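Local coordinates for protein putative aminopeptidase (Leishmania major, PDB 5NTH) that probably acts as a manganese-dependent metalloaminopeptidase of the M17 leucyl aminopeptidase family, removing residues from the N-terminus of peptides, at residues C202-C216 with G327-M341. Numbering follows the deposited sequence.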
ATOM      1  N   CYS A 202      34.561  38.956  15.659  1.00 40.54           N
ATOM      2  CA  CYS A 202      35.190  38.902  16.979  1.00 39.13           C
ATOM      3  C   CYS A 202      34.632  37.795  17.879  1.00 37.53           C
ATOM      4  O   CYS A 202      33.608  37.190  17.572  1.00 37.64           O
ATOM      5  CB  CYS A 202      35.042  40.233  17.673  1.00 39.78           C
ATOM      6  SG  CYS A 202      33.380  40.618  18.210  1.00 42.99           S
ATOM      7  N   VAL A 203      35.308  37.554  18.998  1.00 34.54           N
ATOM      8  CA  VAL A 203      34.963  36.464  19.889  1.00 32.37           C
ATOM      9  C   VAL A 203      33.580  36.558  20.483  1.00 31.04           C
ATOM     10  O   VAL A 203      32.921  35.527  20.617  1.00 30.91           O
ATOM     11  CB  VAL A 203      35.974  36.358  21.040  1.00 32.66           C
ATOM     12  CG1 VAL A 203      35.519  35.383  22.140  1.00 32.24           C
ATOM     13  CG2 VAL A 203      37.296  35.899  20.467  1.00 33.29           C
ATOM     14  N   ALA A 204      33.153  37.760  20.870  1.00 29.80           N
ATOM     15  CA  ALA A 204      31.804  37.936  21.420  1.00 29.62           C
ATOM     16  C   ALA A 204      30.700  37.562  20.390  1.00 29.74           C
ATOM     17  O   ALA A 204      29.643  37.064  20.772  1.00 30.08           O
ATOM     18  CB  ALA A 204      31.618  39.350  21.948  1.00 29.21           C
ATOM     19  N   GLU A 205      30.982  37.786  19.105  1.00 29.35           N
ATOM     20  CA  GLU A 205      30.137  37.321  18.012  1.00 30.12           C
ATOM     21  C   GLU A 205      30.088  35.792  17.901  1.00 29.99           C
ATOM     22  O   GLU A 205      29.017  35.192  17.828  1.00 30.10           O
ATOM     23  CB  GLU A 205      30.570  37.950  16.686  1.00 30.41           C
ATOM     24  CG  GLU A 205      29.866  39.278  16.439  1.00 32.10           C
ATOM     25  CD  GLU A 205      30.566  40.215  15.452  1.00 34.05           C
ATOM     26  OE1 GLU A 205      31.775  40.551  15.685  1.00 35.95           O
ATOM     27  OE2 GLU A 205      29.889  40.632  14.455  1.00 34.64           O
ATOM     28  N   LEU A 206      31.231  35.145  17.911  1.00 30.00           N
ATOM     29  CA  LEU A 206      31.231  33.689  17.807  1.00 30.65           C
ATOM     30  C   LEU A 206      30.443  33.046  18.956  1.00 32.43           C
ATOM     31  O   LEU A 206      29.744  32.059  18.745  1.00 33.51           O
ATOM     32  CB  LEU A 206      32.643  33.145  17.751  1.00 29.66           C
ATOM     33  CG  LEU A 206      33.451  33.679  16.576  1.00 29.13           C
ATOM     34  CD1 LEU A 206      34.854  33.115  16.667  1.00 28.72           C
ATOM     35  CD2 LEU A 206      32.825  33.364  15.228  1.00 28.89           C
ATOM     36  N   GLU A 207      30.531  33.627  20.152  1.00 33.84           N
ATOM     37  CA  GLU A 207      29.705  33.207  21.284  1.00 34.21           C
ATOM     38  C   GLU A 207      28.211  33.456  21.046  1.00 33.80           C
ATOM     39  O   GLU A 207      27.351  32.626  21.400  1.00 36.03           O
ATOM     40  CB  GLU A 207      30.185  33.892  22.566  1.00 35.84           C
ATOM     41  CG  GLU A 207      31.483  33.283  23.090  1.00 38.19           C
ATOM     42  CD  GLU A 207      32.303  34.200  24.001  1.00 39.50           C
ATOM     43  OE1 GLU A 207      32.501  35.396  23.708  1.00 40.57           O
ATOM     44  OE2 GLU A 207      32.784  33.703  25.031  1.00 41.92           O
ATOM     45  N   ALA A 208      27.891  34.594  20.460  1.00 31.83           N
ATOM     46  CA  ALA A 208      26.504  34.874  20.136  1.00 30.93           C
ATOM     47  C   ALA A 208      25.950  33.866  19.115  1.00 29.66           C
ATOM     48  O   ALA A 208      24.810  33.416  19.271  1.00 28.80           O
ATOM     49  CB  ALA A 208      26.365  36.292  19.631  1.00 31.37           C
ATOM     50  N   ILE A 209      26.764  33.505  18.107  1.00 28.11           N
ATOM     51  CA  ILE A 209      26.423  32.423  17.152  1.00 26.84           C
ATOM     52  C   ILE A 209      26.244  31.084  17.873  1.00 26.67           C
ATOM     53  O   ILE A 209      25.214  30.426  17.717  1.00 26.58           O
ATOM     54  CB  ILE A 209      27.454  32.314  16.015  1.00 26.14           C
ATOM     55  CG1 ILE A 209      27.233  33.443  15.021  1.00 26.81           C
ATOM     56  CG2 ILE A 209      27.309  31.035  15.239  1.00 25.97           C
ATOM     57  CD1 ILE A 209      28.418  33.665  14.085  1.00 27.15           C
ATOM     58  N   CYS A 210      27.230  30.685  18.670  1.00 26.61           N
ATOM     59  CA  CYS A 210      27.147  29.416  19.400  1.00 26.54           C
ATOM     60  C   CYS A 210      25.879  29.366  20.229  1.00 25.04           C
ATOM     61  O   CYS A 210      25.145  28.409  20.131  1.00 24.18           O
ATOM     62  CB  CYS A 210      28.362  29.203  20.294  1.00 27.56           C
ATOM     63  SG  CYS A 210      29.848  28.832  19.348  1.00 29.80           S
ATOM     64  N   THR A 211      25.616  30.417  21.007  1.00 24.07           N
ATOM     65  CA  THR A 211      24.399  30.499  21.823  1.00 23.44           C
ATOM     66  C   THR A 211      23.139  30.376  20.973  1.00 23.22           C
ATOM     67  O   THR A 211      22.217  29.642  21.350  1.00 23.00           O
ATOM     68  CB  THR A 211      24.349  31.809  22.628  1.00 23.54           C
ATOM     69  OG1 THR A 211      25.362  31.799  23.633  1.00 24.25           O
ATOM     70  CG2 THR A 211      23.010  32.018  23.324  1.00 23.73           C
ATOM     71  N   SER A 212      23.101  31.101  19.853  1.00 22.51           N
ATOM     72  CA  SER A 212      21.961  31.043  18.958  1.00 22.46           C
ATOM     73  C   SER A 212      21.799  29.698  18.250  1.00 22.24           C
ATOM     74  O   SER A 212      20.679  29.244  18.081  1.00 22.20           O
ATOM     75  CB  SER A 212      21.973  32.176  17.906  1.00 22.73           C
ATOM     76  OG  SER A 212      21.274  33.328  18.375  1.00 22.82           O
ATOM     77  N   VAL A 213      22.872  29.084  17.781  1.00 21.96           N
ATOM     78  CA  VAL A 213      22.735  27.784  17.131  1.00 22.21           C
ATOM     79  C   VAL A 213      22.144  26.788  18.154  1.00 22.85           C
ATOM     80  O   VAL A 213      21.153  26.102  17.897  1.00 23.63           O
ATOM     81  CB  VAL A 213      24.083  27.256  16.623  1.00 22.31           C
ATOM     82  CG1 VAL A 213      24.054  25.758  16.413  1.00 22.64           C
ATOM     83  CG2 VAL A 213      24.488  27.918  15.337  1.00 22.32           C
ATOM     84  N   GLN A 214      22.746  26.729  19.327  1.00 22.63           N
ATOM     85  CA  GLN A 214      22.251  25.847  20.370  1.00 22.80           C
ATOM     86  C   GLN A 214      20.862  26.154  20.946  1.00 23.06           C
ATOM     87  O   GLN A 214      20.151  25.221  21.322  1.00 23.27           O
ATOM     88  CB  GLN A 214      23.261  25.767  21.494  1.00 22.39           C
ATOM     89  CG  GLN A 214      24.374  24.830  21.115  1.00 22.32           C
ATOM     90  CD  GLN A 214      25.401  24.728  22.184  1.00 22.00           C
ATOM     91  OE1 GLN A 214      25.294  25.393  23.189  1.00 21.99           O
ATOM     92  NE2 GLN A 214      26.402  23.901  21.973  1.00 21.93           N
ATOM     93  N   LEU A 215      20.483  27.423  21.050  1.00 23.26           N
ATOM     94  CA  LEU A 215      19.108  27.737  21.421  1.00 24.02           C
ATOM     95  C   LEU A 215      18.194  27.158  20.332  1.00 24.57           C
ATOM     96  O   LEU A 215      17.141  26.594  20.599  1.00 24.70           O
ATOM     97  CB  LEU A 215      18.880  29.234  21.544  1.00 23.93           C
ATOM     98  CG  LEU A 215      17.439  29.635  21.785  1.00 24.18           C
ATOM     99  CD1 LEU A 215      16.749  28.798  22.850  1.00 24.39           C
ATOM    100  CD2 LEU A 215      17.356  31.089  22.168  1.00 24.53           C
ATOM    101  N   CYS A 216      18.643  27.256  19.099  1.00 24.73           N
ATOM    102  CA  CYS A 216      17.891  26.715  18.002  1.00 24.97           C
ATOM    103  C   CYS A 216      17.726  25.201  18.112  1.00 24.82           C
ATOM    104  O   CYS A 216      16.620  24.700  17.953  1.00 24.64           O
ATOM    105  CB  CYS A 216      18.532  27.113  16.683  1.00 25.03           C
ATOM    106  SG  CYS A 216      17.518  26.606  15.329  1.00 24.60           S
ATOM    107  N   GLY A 327      15.459  28.791  13.247  1.00 27.20           N
ATOM    108  CA  GLY A 327      16.612  29.282  12.501  1.00 27.86           C
ATOM    109  C   GLY A 327      16.622  30.807  12.374  1.00 28.70           C
ATOM    110  O   GLY A 327      17.540  31.461  12.880  1.00 28.29           O
ATOM    111  N   VAL A 328      15.572  31.372  11.761  1.00 28.68           N
ATOM    112  CA  VAL A 328      15.461  32.830  11.629  1.00 28.25           C
ATOM    113  C   VAL A 328      15.245  33.566  12.960  1.00 28.25           C
ATOM    114  O   VAL A 328      15.700  34.674  13.098  1.00 29.35           O
ATOM    115  CB  VAL A 328      14.371  33.293  10.624  1.00 27.77           C
ATOM    116  CG1 VAL A 328      14.579  32.677   9.249  1.00 26.88           C
ATOM    117  CG2 VAL A 328      12.975  33.006  11.149  1.00 28.06           C
ATOM    118  N   PHE A 329      14.514  32.996  13.906  1.00 28.48           N
ATOM    119  CA  PHE A 329      14.341  33.641  15.215  1.00 29.04           C
ATOM    120  C   PHE A 329      15.685  33.806  15.910  1.00 30.07           C
ATOM    121  O   PHE A 329      16.009  34.891  16.377  1.00 31.55           O
ATOM    122  CB  PHE A 329      13.463  32.802  16.113  1.00 28.77           C
ATOM    123  CG  PHE A 329      13.324  33.326  17.527  1.00 28.84           C
ATOM    124  CD1 PHE A 329      12.796  34.577  17.780  1.00 28.70           C
ATOM    125  CD2 PHE A 329      13.640  32.507  18.627  1.00 29.78           C
ATOM    126  CE1 PHE A 329      12.615  35.011  19.097  1.00 28.89           C
ATOM    127  CE2 PHE A 329      13.478  32.944  19.947  1.00 29.17           C
ATOM    128  CZ  PHE A 329      12.958  34.201  20.178  1.00 29.03           C
ATOM    129  N   CYS A 330      16.450  32.726  15.993  1.00 29.64           N
ATOM    130  CA  CYS A 330      17.734  32.761  16.667  1.00 29.39           C
ATOM    131  C   CYS A 330      18.793  33.527  15.858  1.00 29.27           C
ATOM    132  O   CYS A 330      19.691  34.096  16.447  1.00 31.25           O
ATOM    133  CB  CYS A 330      18.251  31.352  16.967  1.00 29.39           C
ATOM    134  SG  CYS A 330      17.233  30.385  18.077  1.00 28.98           S
ATOM    135  N   ALA A 331      18.719  33.523  14.532  1.00 28.04           N
ATOM    136  CA  ALA A 331      19.524  34.446  13.722  1.00 26.78           C
ATOM    137  C   ALA A 331      19.217  35.899  14.058  1.00 26.57           C
ATOM    138  O   ALA A 331      20.144  36.692  14.290  1.00 27.70           O
ATOM    139  CB  ALA A 331      19.333  34.213  12.250  1.00 26.32           C
ATOM    140  N   PHE A 332      17.946  36.271  14.117  1.00 25.77           N
ATOM    141  CA  PHE A 332      17.580  37.630  14.606  1.00 25.29           C
ATOM    142  C   PHE A 332      18.305  38.024  15.910  1.00 25.95           C
ATOM    143  O   PHE A 332      18.837  39.122  16.023  1.00 26.56           O
ATOM    144  CB  PHE A 332      16.081  37.746  14.798  1.00 24.21           C
ATOM    145  CG  PHE A 332      15.620  39.060  15.363  1.00 23.33           C
ATOM    146  CD1 PHE A 332      15.427  40.151  14.539  1.00 23.24           C
ATOM    147  CD2 PHE A 332      15.289  39.170  16.695  1.00 22.84           C
ATOM    148  CE1 PHE A 332      14.944  41.350  15.053  1.00 23.26           C
ATOM    149  CE2 PHE A 332      14.807  40.348  17.217  1.00 22.85           C
ATOM    150  CZ  PHE A 332      14.649  41.455  16.399  1.00 23.18           C
ATOM    151  N   ILE A 333      18.353  37.103  16.860  1.00 26.79           N
ATOM    152  CA  ILE A 333      18.911  37.348  18.187  1.00 26.56           C
ATOM    153  C   ILE A 333      20.392  37.626  18.100  1.00 26.49           C
ATOM    154  O   ILE A 333      20.868  38.577  18.715  1.00 27.64           O
ATOM    155  CB  ILE A 333      18.649  36.141  19.094  1.00 26.81           C
ATOM    156  CG1 ILE A 333      17.148  36.109  19.384  1.00 27.76           C
ATOM    157  CG2 ILE A 333      19.487  36.192  20.379  1.00 26.61           C
ATOM    158  CD1 ILE A 333      16.701  34.954  20.259  1.00 28.33           C
ATOM    159  N   ALA A 334      21.097  36.788  17.347  1.00 25.31           N
ATOM    160  CA  ALA A 334      22.528  36.893  17.180  1.00 25.09           C
ATOM    161  C   ALA A 334      22.925  38.182  16.448  1.00 25.91           C
ATOM    162  O   ALA A 334      23.841  38.903  16.876  1.00 26.50           O
ATOM    163  CB  ALA A 334      23.031  35.704  16.414  1.00 24.83           C
ATOM    164  N   VAL A 335      22.232  38.455  15.345  1.00 25.88           N
ATOM    165  CA  VAL A 335      22.414  39.689  14.597  1.00 25.92           C
ATOM    166  C   VAL A 335      22.192  40.898  15.478  1.00 26.40           C
ATOM    167  O   VAL A 335      23.077  41.711  15.609  1.00 27.09           O
ATOM    168  CB  VAL A 335      21.473  39.796  13.407  1.00 25.76           C
ATOM    169  CG1 VAL A 335      21.521  41.189  12.817  1.00 25.59           C
ATOM    170  CG2 VAL A 335      21.879  38.781  12.351  1.00 26.37           C
ATOM    171  N   VAL A 336      21.024  41.019  16.083  1.00 26.64           N
ATOM    172  CA  VAL A 336      20.808  42.113  17.012  1.00 27.24           C
ATOM    173  C   VAL A 336      21.854  42.187  18.122  1.00 28.72           C
ATOM    174  O   VAL A 336      22.247  43.276  18.528  1.00 30.09           O
ATOM    175  CB  VAL A 336      19.408  42.069  17.607  1.00 27.49           C
ATOM    176  CG1 VAL A 336      19.280  42.961  18.840  1.00 28.05           C
ATOM    177  CG2 VAL A 336      18.402  42.477  16.563  1.00 27.38           C
ATOM    178  N   ARG A 337      22.287  41.046  18.636  1.00 29.14           N
ATOM    179  CA  ARG A 337      23.298  41.048  19.689  1.00 28.40           C
ATOM    180  C   ARG A 337      24.599  41.617  19.175  1.00 29.38           C
ATOM    181  O   ARG A 337      25.309  42.305  19.913  1.00 30.10           O
ATOM    182  CB  ARG A 337      23.537  39.640  20.224  1.00 28.03           C
ATOM    183  CG  ARG A 337      22.687  39.362  21.433  1.00 28.63           C
ATOM    184  CD  ARG A 337      22.693  37.907  21.839  1.00 29.19           C
ATOM    185  NE  ARG A 337      21.924  37.695  23.076  1.00 29.41           N
ATOM    186  CZ  ARG A 337      21.547  36.503  23.537  1.00 28.64           C
ATOM    187  NH1 ARG A 337      21.848  35.372  22.888  1.00 28.31           N
ATOM    188  NH2 ARG A 337      20.842  36.443  24.648  1.00 28.82           N
ATOM    189  N   SER A 338      24.929  41.301  17.923  1.00 29.62           N
ATOM    190  CA  SER A 338      26.145  41.793  17.311  1.00 30.24           C
ATOM    191  C   SER A 338      26.054  43.344  17.124  1.00 31.42           C
ATOM    192  O   SER A 338      26.985  44.100  17.441  1.00 30.84           O
ATOM    193  CB  SER A 338      26.399  41.038  16.004  1.00 30.57           C
ATOM    194  OG  SER A 338      27.581  41.499  15.341  1.00 31.95           O
ATOM    195  N   MET A 339      24.905  43.805  16.645  1.00 32.88           N
ATOM    196  CA  MET A 339      24.605  45.235  16.517  1.00 34.30           C
ATOM    197  C   MET A 339      24.828  46.011  17.818  1.00 35.17           C
ATOM    198  O   MET A 339      25.400  47.095  17.800  1.00 36.68           O
ATOM    199  CB  MET A 339      23.165  45.453  16.010  1.00 33.14           C
ATOM    200  CG  MET A 339      23.020  45.171  14.538  1.00 32.81           C
ATOM    201  SD  MET A 339      21.422  45.611  13.854  1.00 34.10           S
ATOM    202  CE  MET A 339      20.366  44.569  14.762  1.00 34.84           C
ATOM    203  N   LYS A 340      24.393  45.443  18.930  1.00 35.93           N
ATOM    204  CA  LYS A 340      24.580  46.053  20.244  1.00 37.33           C
ATOM    205  C   LYS A 340      26.022  46.011  20.759  1.00 37.93           C
ATOM    206  O   LYS A 340      26.367  46.755  21.676  1.00 35.26           O
ATOM    207  CB  LYS A 340      23.673  45.367  21.253  1.00 38.51           C
ATOM    208  CG  LYS A 340      22.203  45.605  20.976  1.00 38.21           C
ATOM    209  CD  LYS A 340      21.388  45.269  22.203  1.00 39.28           C
ATOM    210  CE  LYS A 340      19.918  45.598  22.019  1.00 39.63           C
ATOM    211  NZ  LYS A 340      19.666  46.981  21.547  1.00 39.46           N
ATOM    212  N   MET A 341      26.843  45.138  20.177  1.00 40.32           N
ATOM    213  CA  MET A 341      28.271  45.027  20.520  1.00 42.72           C
ATOM    214  C   MET A 341      29.190  46.131  19.958  1.00 46.19           C
ATOM    215  O   MET A 341      30.025  46.641  20.696  1.00 49.90           O
ATOM    216  CB  MET A 341      28.806  43.652  20.114  1.00 41.94           C
ATOM    217  CG  MET A 341      28.399  42.546  21.077  1.00 43.05           C
ATOM    218  SD  MET A 341      28.498  40.870  20.420  1.00 44.59           S
ATOM    219  CE  MET A 341      30.029  41.050  19.515  1.00 43.02           C
TER
HETATM  220  O   HOH W   1      22.416  34.622  20.376  1.00 36.15           O
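S212 and A208 of helix 203-216 face C330 and A334 of helix 327-341, and the two segments run nearly antiparallel, at 160°. Their axes approach to 8.8 Å. The backbones come closest at S212 and C330, whose CA atoms are 5.1 Å apart; the small side chains of A208, S212 and A334 are consistent with that. S212 OG donates to C330 O at 2.6 Å, tilted 33° from the carbonyl plane. A334 N reaches the same oxygen from the opposite face. T211 CG2 meets R337 NH1 at 3.6 Å, the side chains crossing at about a right angle, while I333 CG2 lies over one guanidinium face, toward its rim. At one end, C330 SG packs against L215 CG at 3.8 Å and against C216 CB. At the other, S338 OG donates to E205 OE2 at 2.6 Å, from above the carboxylate plane. The bend of M341 at chi3 (40°) lays CE against A204 CB and E205 CG. L215, I333 and R337 also touch Y239 of helix 229-243. The contact packs helix 203-221 on helix 323-341 of the catalytic domain. Buried S212 OG gives its proton to C330 O and accepts from a water, which also ties A208 O to R337 NH1.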